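Local coordinates for protein Glucose/sorbosone dehydrogenases (Escherichia coli K12, PDB 2G8S) that belongs to the glucose/sorbosone dehydrogenase family, folds as a six-bladed beta-propeller and carries a bound calcium ion, at residues Thr319-Arg324 and Glu346-Ser351; Glu11-Lys16 and Arg42-Gly47; Thr117-Met122 and Lys165-Thr170. All blocks are in the same frame, centred on the assembly; numbering follows the deposited sequence. Where two conformers were deposited one is given.

Contact 1. Residues Thr319-Arg324 and Glu346-Ser351; sequences TDRGQR and ELLKVS. With EDO (1,2-ethanediol), chain I; EDO (1,2-ethanediol), chain L.
R321 and E346 meet as an end-on ion pair, in which the two terminal guanidinium nitrogens each take one carboxylate oxygen. NH1 of R321 donates to OE1 of E346 over 2.9 Å, and NH2 of R321 donates to OE2 of E346 over the same 2.9 Å. Both bonds are nearly straight and enter on the syn side of the acceptor, yet the two planes are twisted 31° apart, leaving the nitrogens somewhat out of the carboxylate plane. One guanidinium face is covered near its rim by L348, whose CD2 lies 3.6 Å above the R321 plane. A bend at chi3 (83°) in the R321 chain brings the head to E346. At its edge, NE and NH2 of R321 also grip O2 and O1 of one 1,2-ethanediol molecule.

Farther out, Q323 and E346 share a water, which donates 2.7 Å to OE1 of each. The Q323 amide is fixed from its other end, where NE2 bonds the carbonyl O of R321 at 3.0 Å. V12 of strand 8-17 packs against both members of the ion pair.

The contact thus ties the connector that enters the closing propeller blade to strand 345-352 of that same blade. With two straight bonds and a leucine over one face, the guanidinium is held against rotation, and its positive charge probably favours the ionised form of E346.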
loop_
_atom_site.group_PDB
_atom_site.type_symbol
_atom_site.label_atom_id
_atom_site.label_comp_id
_atom_site.label_asym_id
_atom_site.label_seq_id
_atom_site.Cartn_x
_atom_site.Cartn_y
_atom_site.Cartn_z
ATOM N N THR A 319 -2.864 9.814 -18.373
ATOM C CA THR A 319 -4.196 9.412 -18.830
ATOM C C THR A 319 -4.195 8.937 -20.281
ATOM O O THR A 319 -4.941 8.021 -20.634
ATOM C CB THR A 319 -5.227 10.547 -18.672
ATOM O OG1 THR A 319 -5.045 11.180 -17.400
ATOM C CG2 THR A 319 -6.647 10.001 -18.756
ATOM N N ASP A 320 -3.347 9.538 -21.111
ATOM C CA ASP A 320 -3.319 9.152 -22.524
ATOM C C ASP A 320 -2.760 7.750 -22.806
ATOM O O ASP A 320 -2.905 7.239 -23.922
ATOM C CB ASP A 320 -2.635 10.227 -23.382
ATOM C CG ASP A 320 -1.179 10.475 -23.009
ATOM O OD1 ASP A 320 -0.647 9.845 -22.071
ATOM O OD2 ASP A 320 -0.551 11.337 -23.672
ATOM N N ARG A 321 -2.137 7.121 -21.807
ATOM C CA ARG A 321 -1.544 5.791 -22.012
ATOM C C ARG A 321 -2.546 4.649 -21.830
ATOM O O ARG A 321 -2.293 3.523 -22.260
ATOM C CB ARG A 321 -0.336 5.570 -21.096
ATOM C CG ARG A 321 0.773 6.609 -21.270
ATOM C CD ARG A 321 2.053 6.206 -20.547
ATOM N NE ARG A 321 2.870 5.290 -21.353
ATOM C CZ ARG A 321 2.973 3.980 -21.147
ATOM N NH1 ARG A 321 2.317 3.398 -20.144
ATOM N NH2 ARG A 321 3.751 3.243 -21.933
ATOM N N GLY A 322 -3.657 4.933 -21.153
ATOM C CA GLY A 322 -4.748 3.974 -21.001
ATOM C C GLY A 322 -4.458 2.768 -20.131
ATOM O O GLY A 322 -5.138 1.743 -20.259
ATOM N N GLN A 323 -3.475 2.885 -19.233
ATOM C CA GLN A 323 -3.073 1.776 -18.369
ATOM C C GLN A 323 -3.502 1.992 -16.925
ATOM O O GLN A 323 -3.325 3.086 -16.371
ATOM C CB GLN A 323 -1.555 1.576 -18.417
ATOM C CG GLN A 323 -0.986 1.459 -19.828
ATOM C CD GLN A 323 -1.557 0.282 -20.611
ATOM O OE1 GLN A 323 -1.337 -0.883 -20.260
ATOM N NE2 GLN A 323 -2.296 0.582 -21.676
ATOM N N ARG A 324 -4.051 0.941 -16.319
ATOM C CA ARG A 324 -4.346 0.958 -14.882
ATOM C C ARG A 324 -3.045 1.176 -14.120
ATOM O O ARG A 324 -2.042 0.543 -14.428
ATOM C CB ARG A 324 -4.964 -0.376 -14.448
ATOM C CG ARG A 324 -6.261 -0.754 -15.152
ATOM C CD ARG A 324 -6.612 -2.237 -14.942
ATOM N NE ARG A 324 -6.575 -2.669 -13.543
ATOM C CZ ARG A 324 -7.551 -2.457 -12.657
ATOM N NH1 ARG A 324 -8.651 -1.798 -13.009
ATOM N NH2 ARG A 324 -7.423 -2.893 -11.409
ATOM N N GLU A 346 3.914 -2.596 -17.038
ATOM C CA GLU A 346 5.129 -1.837 -17.305
ATOM C C GLU A 346 5.691 -1.217 -16.040
ATOM O O GLU A 346 4.945 -0.877 -15.113
ATOM C CB GLU A 346 4.838 -0.710 -18.294
ATOM C CG GLU A 346 4.398 -1.133 -19.685
ATOM C CD GLU A 346 3.755 0.033 -20.419
ATOM O OE1 GLU A 346 2.727 0.548 -19.929
ATOM O OE2 GLU A 346 4.279 0.449 -21.467
ATOM N N LEU A 347 7.012 -1.061 -16.030
ATOM C CA LEU A 347 7.716 -0.173 -15.115
ATOM C C LEU A 347 8.084 1.060 -15.924
ATOM O O LEU A 347 8.774 0.950 -16.946
ATOM C CB LEU A 347 8.977 -0.851 -14.587
ATOM C CG LEU A 347 9.980 0.027 -13.826
ATOM C CD1 LEU A 347 9.424 0.497 -12.480
ATOM C CD2 LEU A 347 11.292 -0.743 -13.660
ATOM N N LEU A 348 7.604 2.220 -15.466
ATOM C CA LEU A 348 7.787 3.486 -16.164
ATOM C C LEU A 348 8.625 4.436 -15.333
ATOM O O LEU A 348 8.497 4.469 -14.111
ATOM C CB LEU A 348 6.432 4.146 -16.403
ATOM C CG LEU A 348 5.322 3.317 -17.060
ATOM C CD1 LEU A 348 3.982 4.047 -17.038
ATOM C CD2 LEU A 348 5.710 2.966 -18.485
ATOM N N LYS A 349 9.468 5.213 -16.016
ATOM C CA LYS A 349 10.251 6.279 -15.393
ATOM C C LYS A 349 9.696 7.588 -15.939
ATOM O O LYS A 349 9.685 7.809 -17.161
ATOM C CB LYS A 349 11.736 6.120 -15.744
ATOM C CG LYS A 349 12.670 7.170 -15.126
ATOM C CD LYS A 349 14.115 6.787 -15.399
ATOM C CE LYS A 349 15.094 7.797 -14.822
ATOM N NZ LYS A 349 16.504 7.383 -15.072
ATOM N N VAL A 350 9.221 8.437 -15.029
ATOM C CA VAL A 350 8.395 9.584 -15.398
ATOM C C VAL A 350 9.011 10.880 -14.876
ATOM O O VAL A 350 9.528 10.921 -13.761
ATOM C CB VAL A 350 6.943 9.409 -14.854
ATOM C CG1 VAL A 350 6.052 10.575 -15.279
ATOM C CG2 VAL A 350 6.329 8.079 -15.314
ATOM N N SER A 351 8.968 11.921 -15.705
ATOM C CA SER A 351 9.499 13.229 -15.338
ATOM C C SER A 351 8.681 14.340 -16.017
ATOM O O SER A 351 8.030 14.105 -17.031
ATOM C CB SER A 351 10.985 13.320 -15.705
ATOM O OG SER A 351 11.205 12.911 -17.046
HETATM C C1 EDO I . 6.205 5.595 -23.602
HETATM O O1 EDO I . 5.269 4.656 -24.152
HETATM C C2 EDO I . 5.683 7.013 -23.777
HETATM O O2 EDO I . 4.387 7.116 -23.161
HETATM C C1 EDO L . 17.735 3.676 -15.741
HETATM O O1 EDO L . 16.890 4.764 -16.127
HETATM C C2 EDO L . 17.671 3.487 -14.233
HETATM O O2 EDO L . 16.408 3.947 -13.741
HETATM O O HOH W 1 0.996 -1.292 -18.956
#

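Contact 2. Residues Glu11-Lys16 and Arg42-Gly47; sequences EVLQDK and RHWQAG. With EDO (1,2-ethanediol), chain H.
W44 lays its indole against L13 and Q14, joining the first propeller blade to the outermost strand of the last blade, where the N-terminal strand closes the ring in the Velcro manner of propellers. L13 and Q14 form a classic beta bulge opposite L347, consistent with both consecutive residues being turned toward the tryptophan.

Along 42-47, R42 comes first. It is paired with E40, and one face of its guanidinium lies beneath a 1,2-ethanediol that bonds only weakly to the carbonyl O of K16. H43 takes another course, its NE2 bonded to H30 O. At W44 the strand meets its partner: CG stands anti to the backbone N (chi1 -177°), which carries the ring across to strand 8-17. CB of L13 sits over one face, offset toward the rim, 3.8 Å from CZ2 of W44. The opposite face is covered near its rim by the backbone N of A46, where the chain has left the strand. Q14 comes to the ring edge instead, its amide plane 67° from the indole. NE2 of Q14 holds that amide by bonding D15 O at 3.0 Å.

One water knits the group together: it accepts from W44 NE1 at 2.8 Å and donates to L13 O and Q14 OE1, each at 2.9 Å.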
loop_
_atom_site.group_PDB
_atom_site.type_symbol
_atom_site.label_atom_id
_atom_site.label_comp_id
_atom_site.label_asym_id
_atom_site.label_seq_id
_atom_site.Cartn_x
_atom_site.Cartn_y
_atom_site.Cartn_z
ATOM N N GLU A 11 9.400 7.051 -19.908
ATOM C CA GLU A 11 10.298 6.043 -20.463
ATOM C C GLU A 11 9.854 4.684 -19.943
ATOM O O GLU A 11 9.715 4.495 -18.730
ATOM C CB GLU A 11 11.752 6.322 -20.054
ATOM C CG GLU A 11 12.702 5.183 -20.406
ATOM C CD GLU A 11 14.168 5.489 -20.124
ATOM O OE1 GLU A 11 14.469 6.456 -19.389
ATOM O OE2 GLU A 11 15.019 4.729 -20.633
ATOM N N VAL A 12 9.623 3.741 -20.855
ATOM C CA VAL A 12 9.291 2.378 -20.447
ATOM C C VAL A 12 10.586 1.638 -20.129
ATOM O O VAL A 12 11.373 1.338 -21.031
ATOM C CB VAL A 12 8.496 1.608 -21.533
ATOM C CG1 VAL A 12 8.179 0.189 -21.054
ATOM C CG2 VAL A 12 7.215 2.355 -21.890
ATOM N N LEU A 13 10.810 1.361 -18.848
ATOM C CA LEU A 13 12.025 0.669 -18.420
ATOM C C LEU A 13 11.943 -0.837 -18.631
ATOM O O LEU A 13 12.939 -1.484 -18.977
ATOM C CB LEU A 13 12.335 0.959 -16.951
ATOM C CG LEU A 13 12.679 2.413 -16.626
ATOM C CD1 LEU A 13 12.933 2.543 -15.147
ATOM C CD2 LEU A 13 13.893 2.913 -17.418
ATOM N N GLN A 14 10.755 -1.388 -18.403
ATOM C CA GLN A 14 10.518 -2.818 -18.538
ATOM C C GLN A 14 9.057 -3.045 -18.886
ATOM O O GLN A 14 8.175 -2.439 -18.279
ATOM C CB GLN A 14 10.865 -3.537 -17.229
ATOM C CG GLN A 14 10.710 -5.064 -17.291
ATOM C CD GLN A 14 11.573 -5.687 -18.371
ATOM O OE1 GLN A 14 12.793 -5.546 -18.352
ATOM N NE2 GLN A 14 10.942 -6.364 -19.325
ATOM N N ASP A 15 8.805 -3.897 -19.878
ATOM C CA ASP A 15 7.430 -4.257 -20.215
ATOM C C ASP A 15 7.151 -5.722 -19.898
ATOM O O ASP A 15 7.990 -6.405 -19.286
ATOM C CB ASP A 15 7.078 -3.904 -21.675
ATOM C CG ASP A 15 7.966 -4.607 -22.696
ATOM O OD1 ASP A 15 8.619 -5.617 -22.361
ATOM O OD2 ASP A 15 7.999 -4.142 -23.857
ATOM N N LYS A 16 5.954 -6.178 -20.280
ATOM C CA LYS A 16 5.514 -7.567 -20.099
ATOM C C LYS A 16 5.614 -8.036 -18.643
ATOM O O LYS A 16 5.993 -9.175 -18.352
ATOM C CB LYS A 16 6.242 -8.512 -21.066
ATOM C CG LYS A 16 6.069 -8.135 -22.546
ATOM C CD LYS A 16 6.239 -9.331 -23.479
ATOM C CE LYS A 16 7.496 -10.142 -23.176
ATOM N NZ LYS A 16 8.756 -9.368 -23.335
ATOM N N ARG A 42 11.294 -10.413 -8.531
ATOM C CA ARG A 42 12.333 -10.322 -9.553
ATOM C C ARG A 42 13.170 -9.073 -9.351
ATOM O O ARG A 42 12.742 -8.132 -8.691
ATOM C CB ARG A 42 11.735 -10.368 -10.965
ATOM C CG ARG A 42 11.215 -11.763 -11.362
ATOM C CD ARG A 42 10.595 -11.728 -12.736
ATOM N NE ARG A 42 9.937 -12.977 -13.143
ATOM C CZ ARG A 42 10.326 -13.738 -14.165
ATOM N NH1 ARG A 42 11.394 -13.407 -14.892
ATOM N NH2 ARG A 42 9.635 -14.829 -14.471
ATOM N N HIS A 43 14.383 -9.100 -9.885
ATOM C CA HIS A 43 15.296 -7.963 -9.840
ATOM C C HIS A 43 15.381 -7.339 -11.226
ATOM O O HIS A 43 15.534 -8.057 -12.227
ATOM C CB HIS A 43 16.678 -8.452 -9.390
ATOM C CG HIS A 43 17.774 -7.441 -9.547
ATOM N ND1 HIS A 43 18.874 -7.654 -10.353
ATOM C CD2 HIS A 43 17.948 -6.219 -8.988
ATOM C CE1 HIS A 43 19.679 -6.607 -10.282
ATOM N NE2 HIS A 43 19.138 -5.719 -9.465
ATOM N N TRP A 44 15.251 -6.014 -11.291
ATOM C CA TRP A 44 15.477 -5.277 -12.529
ATOM C C TRP A 44 16.660 -4.333 -12.356
ATOM O O TRP A 44 16.791 -3.690 -11.318
ATOM C CB TRP A 44 14.233 -4.475 -12.940
ATOM C CG TRP A 44 14.441 -3.776 -14.251
ATOM C CD1 TRP A 44 14.175 -4.278 -15.492
ATOM C CD2 TRP A 44 15.003 -2.469 -14.455
ATOM N NE1 TRP A 44 14.533 -3.365 -16.460
ATOM C CE2 TRP A 44 15.042 -2.249 -15.852
ATOM C CE3 TRP A 44 15.471 -1.463 -13.596
ATOM C CZ2 TRP A 44 15.526 -1.064 -16.411
ATOM C CZ3 TRP A 44 15.964 -0.286 -14.156
ATOM C CH2 TRP A 44 15.985 -0.100 -15.552
ATOM N N GLN A 45 17.507 -4.246 -13.378
ATOM C CA GLN A 45 18.616 -3.293 -13.369
ATOM C C GLN A 45 18.939 -2.825 -14.780
ATOM O O GLN A 45 18.941 -3.622 -15.720
ATOM C CB GLN A 45 19.861 -3.899 -12.720
ATOM C CG GLN A 45 20.994 -2.893 -12.521
ATOM C CD GLN A 45 22.133 -3.450 -11.689
ATOM O OE1 GLN A 45 21.912 -4.164 -10.713
ATOM N NE2 GLN A 45 23.363 -3.112 -12.066
ATOM N N ALA A 46 19.223 -1.530 -14.912
ATOM C CA ALA A 46 19.547 -0.932 -16.206
ATOM C C ALA A 46 20.677 -1.706 -16.889
ATOM O O ALA A 46 21.707 -1.970 -16.270
ATOM C CB ALA A 46 19.939 0.528 -16.025
ATOM N N GLY A 47 20.461 -2.094 -18.143
ATOM C CA GLY A 47 21.481 -2.815 -18.900
ATOM C C GLY A 47 21.458 -4.319 -18.708
ATOM O O GLY A 47 22.066 -5.052 -19.501
HETATM C C1 EDO H . 8.033 -11.388 -16.775
HETATM O O1 EDO H . 7.804 -12.786 -16.962
HETATM C C2 EDO H . 7.210 -10.869 -15.601
HETATM O O2 EDO H . 5.827 -11.227 -15.732
HETATM O O HOH W 2 14.822 -3.709 -19.215
#

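Contact 3. Residues Thr117-Met122 and Lys165-Thr170; sequences TVFRQM and KLVRLT. With PO4 (phosphate ion), chain D.
F119 meets two aliphatic side chains of the next propeller blade, V167 at the far end of its ring and L169 at its CB, a worked example of packing between neighbouring blades, here strand 115-120 against strand 165-170. The phenyl group and V167 approach from opposite directions, with CZ of F119 3.9 Å from CG2 of V167. L169 engages the root of the same side chain, with its CD1 4.0 Å from CB of F119. Both methyls lie oblique to the ring.

Torsions account for the reach toward V167. F119 has CG anti to its own backbone N (chi1 169°), an orientation that throws the ring across the gap. In V167 the branch that touches is CG2, the one beside the backbone N. A classic beta bulge at V118 and F119, both opposite V100, turns V118 to the same side as the ring, though it stops short of close contact. L147 and L162 add to the apolar surroundings of F119.

R120, the next residue, turns to the other side of the strand and meets a phosphate ion, probably from the crystallisation liquor. Its NH1 donates to O2 of the phosphate at 2.9 Å, with a second, weak bond to O4, while its NE pairs with E89. CG2 of T117 lies over the centre of the R120 guanidinium, 3.5 Å above its plane.

The contact of F119 with V167 and L169 rests on dispersion and shape, and polar bonds between the blades run beside it, from Q121 to G148, N150 and L162. Since none of the three touching side chains has a polar group, burial leaves nothing there in need of a partner, while R120, E89 and the phosphate lie on the other side of strand 115-120.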
loop_
_atom_site.group_PDB
_atom_site.type_symbol
_atom_site.label_atom_id
_atom_site.label_comp_id
_atom_site.label_asym_id
_atom_site.label_seq_id
_atom_site.Cartn_x
_atom_site.Cartn_y
_atom_site.Cartn_z
ATOM N N THR A 117 7.453 -15.825 8.519
ATOM C CA THR A 117 6.235 -15.040 8.630
ATOM C C THR A 117 6.055 -14.650 10.095
ATOM O O THR A 117 5.978 -15.511 10.987
ATOM C CB THR A 117 5.030 -15.816 8.074
ATOM O OG1 THR A 117 5.255 -16.088 6.683
ATOM C CG2 THR A 117 3.739 -15.012 8.223
ATOM N N VAL A 118 6.009 -13.345 10.343
ATOM C CA VAL A 118 5.948 -12.839 11.708
ATOM C C VAL A 118 4.598 -12.263 12.125
ATOM O O VAL A 118 4.365 -12.057 13.306
ATOM C CB VAL A 118 7.071 -11.804 12.006
ATOM C CG1 VAL A 118 8.426 -12.377 11.685
ATOM C CG2 VAL A 118 6.844 -10.502 11.246
ATOM N N PHE A 119 3.731 -11.986 11.153
ATOM C CA PHE A 119 2.433 -11.404 11.451
ATOM C C PHE A 119 1.390 -11.916 10.479
ATOM O O PHE A 119 1.634 -12.003 9.271
ATOM C CB PHE A 119 2.469 -9.869 11.405
ATOM C CG PHE A 119 1.098 -9.248 11.460
ATOM C CD1 PHE A 119 0.441 -9.091 12.673
ATOM C CD2 PHE A 119 0.439 -8.880 10.288
ATOM C CE1 PHE A 119 -0.847 -8.553 12.726
ATOM C CE2 PHE A 119 -0.834 -8.345 10.334
ATOM C CZ PHE A 119 -1.483 -8.186 11.553
ATOM N N ARG A 120 0.225 -12.260 11.023
ATOM C CA ARG A 120 -0.910 -12.683 10.206
ATOM C C ARG A 120 -2.200 -11.988 10.598
ATOM O O ARG A 120 -2.548 -11.903 11.777
ATOM C CB ARG A 120 -1.129 -14.191 10.315
ATOM C CG ARG A 120 -0.110 -14.996 9.573
ATOM C CD ARG A 120 -0.314 -16.476 9.842
ATOM N NE ARG A 120 0.467 -17.286 8.917
ATOM C CZ ARG A 120 1.678 -17.778 9.168
ATOM N NH1 ARG A 120 2.288 -17.544 10.332
ATOM N NH2 ARG A 120 2.283 -18.493 8.235
ATOM N N GLN A 121 -2.893 -11.469 9.591
ATOM C CA GLN A 121 -4.266 -11.043 9.765
ATOM C C GLN A 121 -5.103 -12.247 10.173
ATOM O O GLN A 121 -5.130 -13.256 9.472
ATOM C CB GLN A 121 -4.781 -10.466 8.453
ATOM C CG GLN A 121 -6.223 -10.021 8.492
ATOM C CD GLN A 121 -6.664 -9.415 7.178
ATOM O OE1 GLN A 121 -6.476 -10.012 6.116
ATOM N NE2 GLN A 121 -7.261 -8.227 7.242
HETATM N N MSE A 122 -5.753 -12.138 11.323
HETATM C CA MSE A 122 -6.639 -13.199 11.805
HETATM C C MSE A 122 -7.917 -12.558 12.325
HETATM O O MSE A 122 -7.862 -11.480 12.904
HETATM C CB MSE A 122 -5.980 -14.038 12.904
HETATM C CG MSE A 122 -4.756 -14.803 12.443
HETATM SE SE MSE A 122 -5.183 -16.192 11.166
HETATM C CE MSE A 122 -5.719 -17.570 12.385
ATOM N N LYS A 165 -7.959 -2.655 9.641
ATOM C CA LYS A 165 -7.113 -2.113 10.700
ATOM C C LYS A 165 -5.831 -1.596 10.089
ATOM O O LYS A 165 -5.318 -2.170 9.123
ATOM C CB LYS A 165 -6.737 -3.188 11.728
ATOM C CG LYS A 165 -7.899 -3.838 12.467
ATOM C CD LYS A 165 -8.830 -2.823 13.123
ATOM C CE LYS A 165 -9.922 -3.509 13.964
ATOM N NZ LYS A 165 -10.944 -4.188 13.125
ATOM N N LEU A 166 -5.315 -0.519 10.670
ATOM C CA LEU A 166 -3.911 -0.185 10.512
ATOM C C LEU A 166 -3.185 -0.760 11.721
ATOM O O LEU A 166 -3.512 -0.412 12.853
ATOM C CB LEU A 166 -3.707 1.326 10.451
ATOM C CG LEU A 166 -2.262 1.850 10.496
ATOM C CD1 LEU A 166 -1.477 1.422 9.257
ATOM C CD2 LEU A 166 -2.261 3.366 10.655
ATOM N N VAL A 167 -2.205 -1.621 11.467
ATOM C CA VAL A 167 -1.429 -2.265 12.533
ATOM C C VAL A 167 -0.096 -1.538 12.715
ATOM O O VAL A 167 0.482 -1.058 11.743
ATOM C CB VAL A 167 -1.203 -3.766 12.213
ATOM C CG1 VAL A 167 0.040 -4.315 12.914
ATOM C CG2 VAL A 167 -2.457 -4.579 12.577
ATOM N N ARG A 168 0.378 -1.438 13.958
ATOM C CA ARG A 168 1.734 -0.953 14.217
ATOM C C ARG A 168 2.493 -1.999 15.008
ATOM O O ARG A 168 2.071 -2.383 16.103
ATOM C CB ARG A 168 1.748 0.371 14.992
ATOM C CG ARG A 168 3.152 0.990 15.019
ATOM C CD ARG A 168 3.266 2.206 15.914
ATOM N NE ARG A 168 3.217 1.856 17.331
ATOM C CZ ARG A 168 3.862 2.501 18.306
ATOM N NH1 ARG A 168 4.662 3.540 18.061
ATOM N NH2 ARG A 168 3.699 2.088 19.548
ATOM N N LEU A 169 3.603 -2.452 14.439
ATOM C CA LEU A 169 4.538 -3.336 15.136
ATOM C C LEU A 169 5.841 -2.586 15.333
ATOM O O LEU A 169 6.042 -1.531 14.736
ATOM C CB LEU A 169 4.793 -4.604 14.311
ATOM C CG LEU A 169 3.551 -5.429 13.964
ATOM C CD1 LEU A 169 3.942 -6.642 13.155
ATOM C CD2 LEU A 169 2.777 -5.844 15.216
ATOM N N THR A 170 6.732 -3.112 16.170
ATOM C CA THR A 170 8.103 -2.603 16.153
ATOM C C THR A 170 8.720 -2.997 14.815
ATOM O O THR A 170 8.183 -3.851 14.089
ATOM C CB THR A 170 8.984 -3.194 17.283
ATOM O OG1 THR A 170 9.268 -4.573 17.000
ATOM C CG2 THR A 170 8.303 -3.048 18.637
HETATM P P PO4 D . 2.362 -15.440 13.246
HETATM O O1 PO4 D . 3.823 -15.830 13.402
HETATM O O2 PO4 D . 1.503 -16.651 13.014
HETATM O O3 PO4 D . 1.884 -14.735 14.490
HETATM O O4 PO4 D . 2.226 -14.546 12.044
#

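Contacts 1 and 2 belong together: strands 345-352 and 8-17 are neighbours in the closing blade, linked by backbone pairing such as L347 O to L13 N. Contact 1 works within that blade, partly buried, through charge; contact 2 joins it to the first blade at the surface, through an aromatic ring and a bridging water. Contact 3 is buried and purely apolar, and lies across the chain's centre from contact 1, with centres about 32 Å apart. Contacts 2 and 3 nevertheless follow one plan, since each sets a bulged strand against the following blade. A salt bridge serves contact 1 and a water contact 2, whereas the touching side chains of contact 3 are hydrocarbon alone.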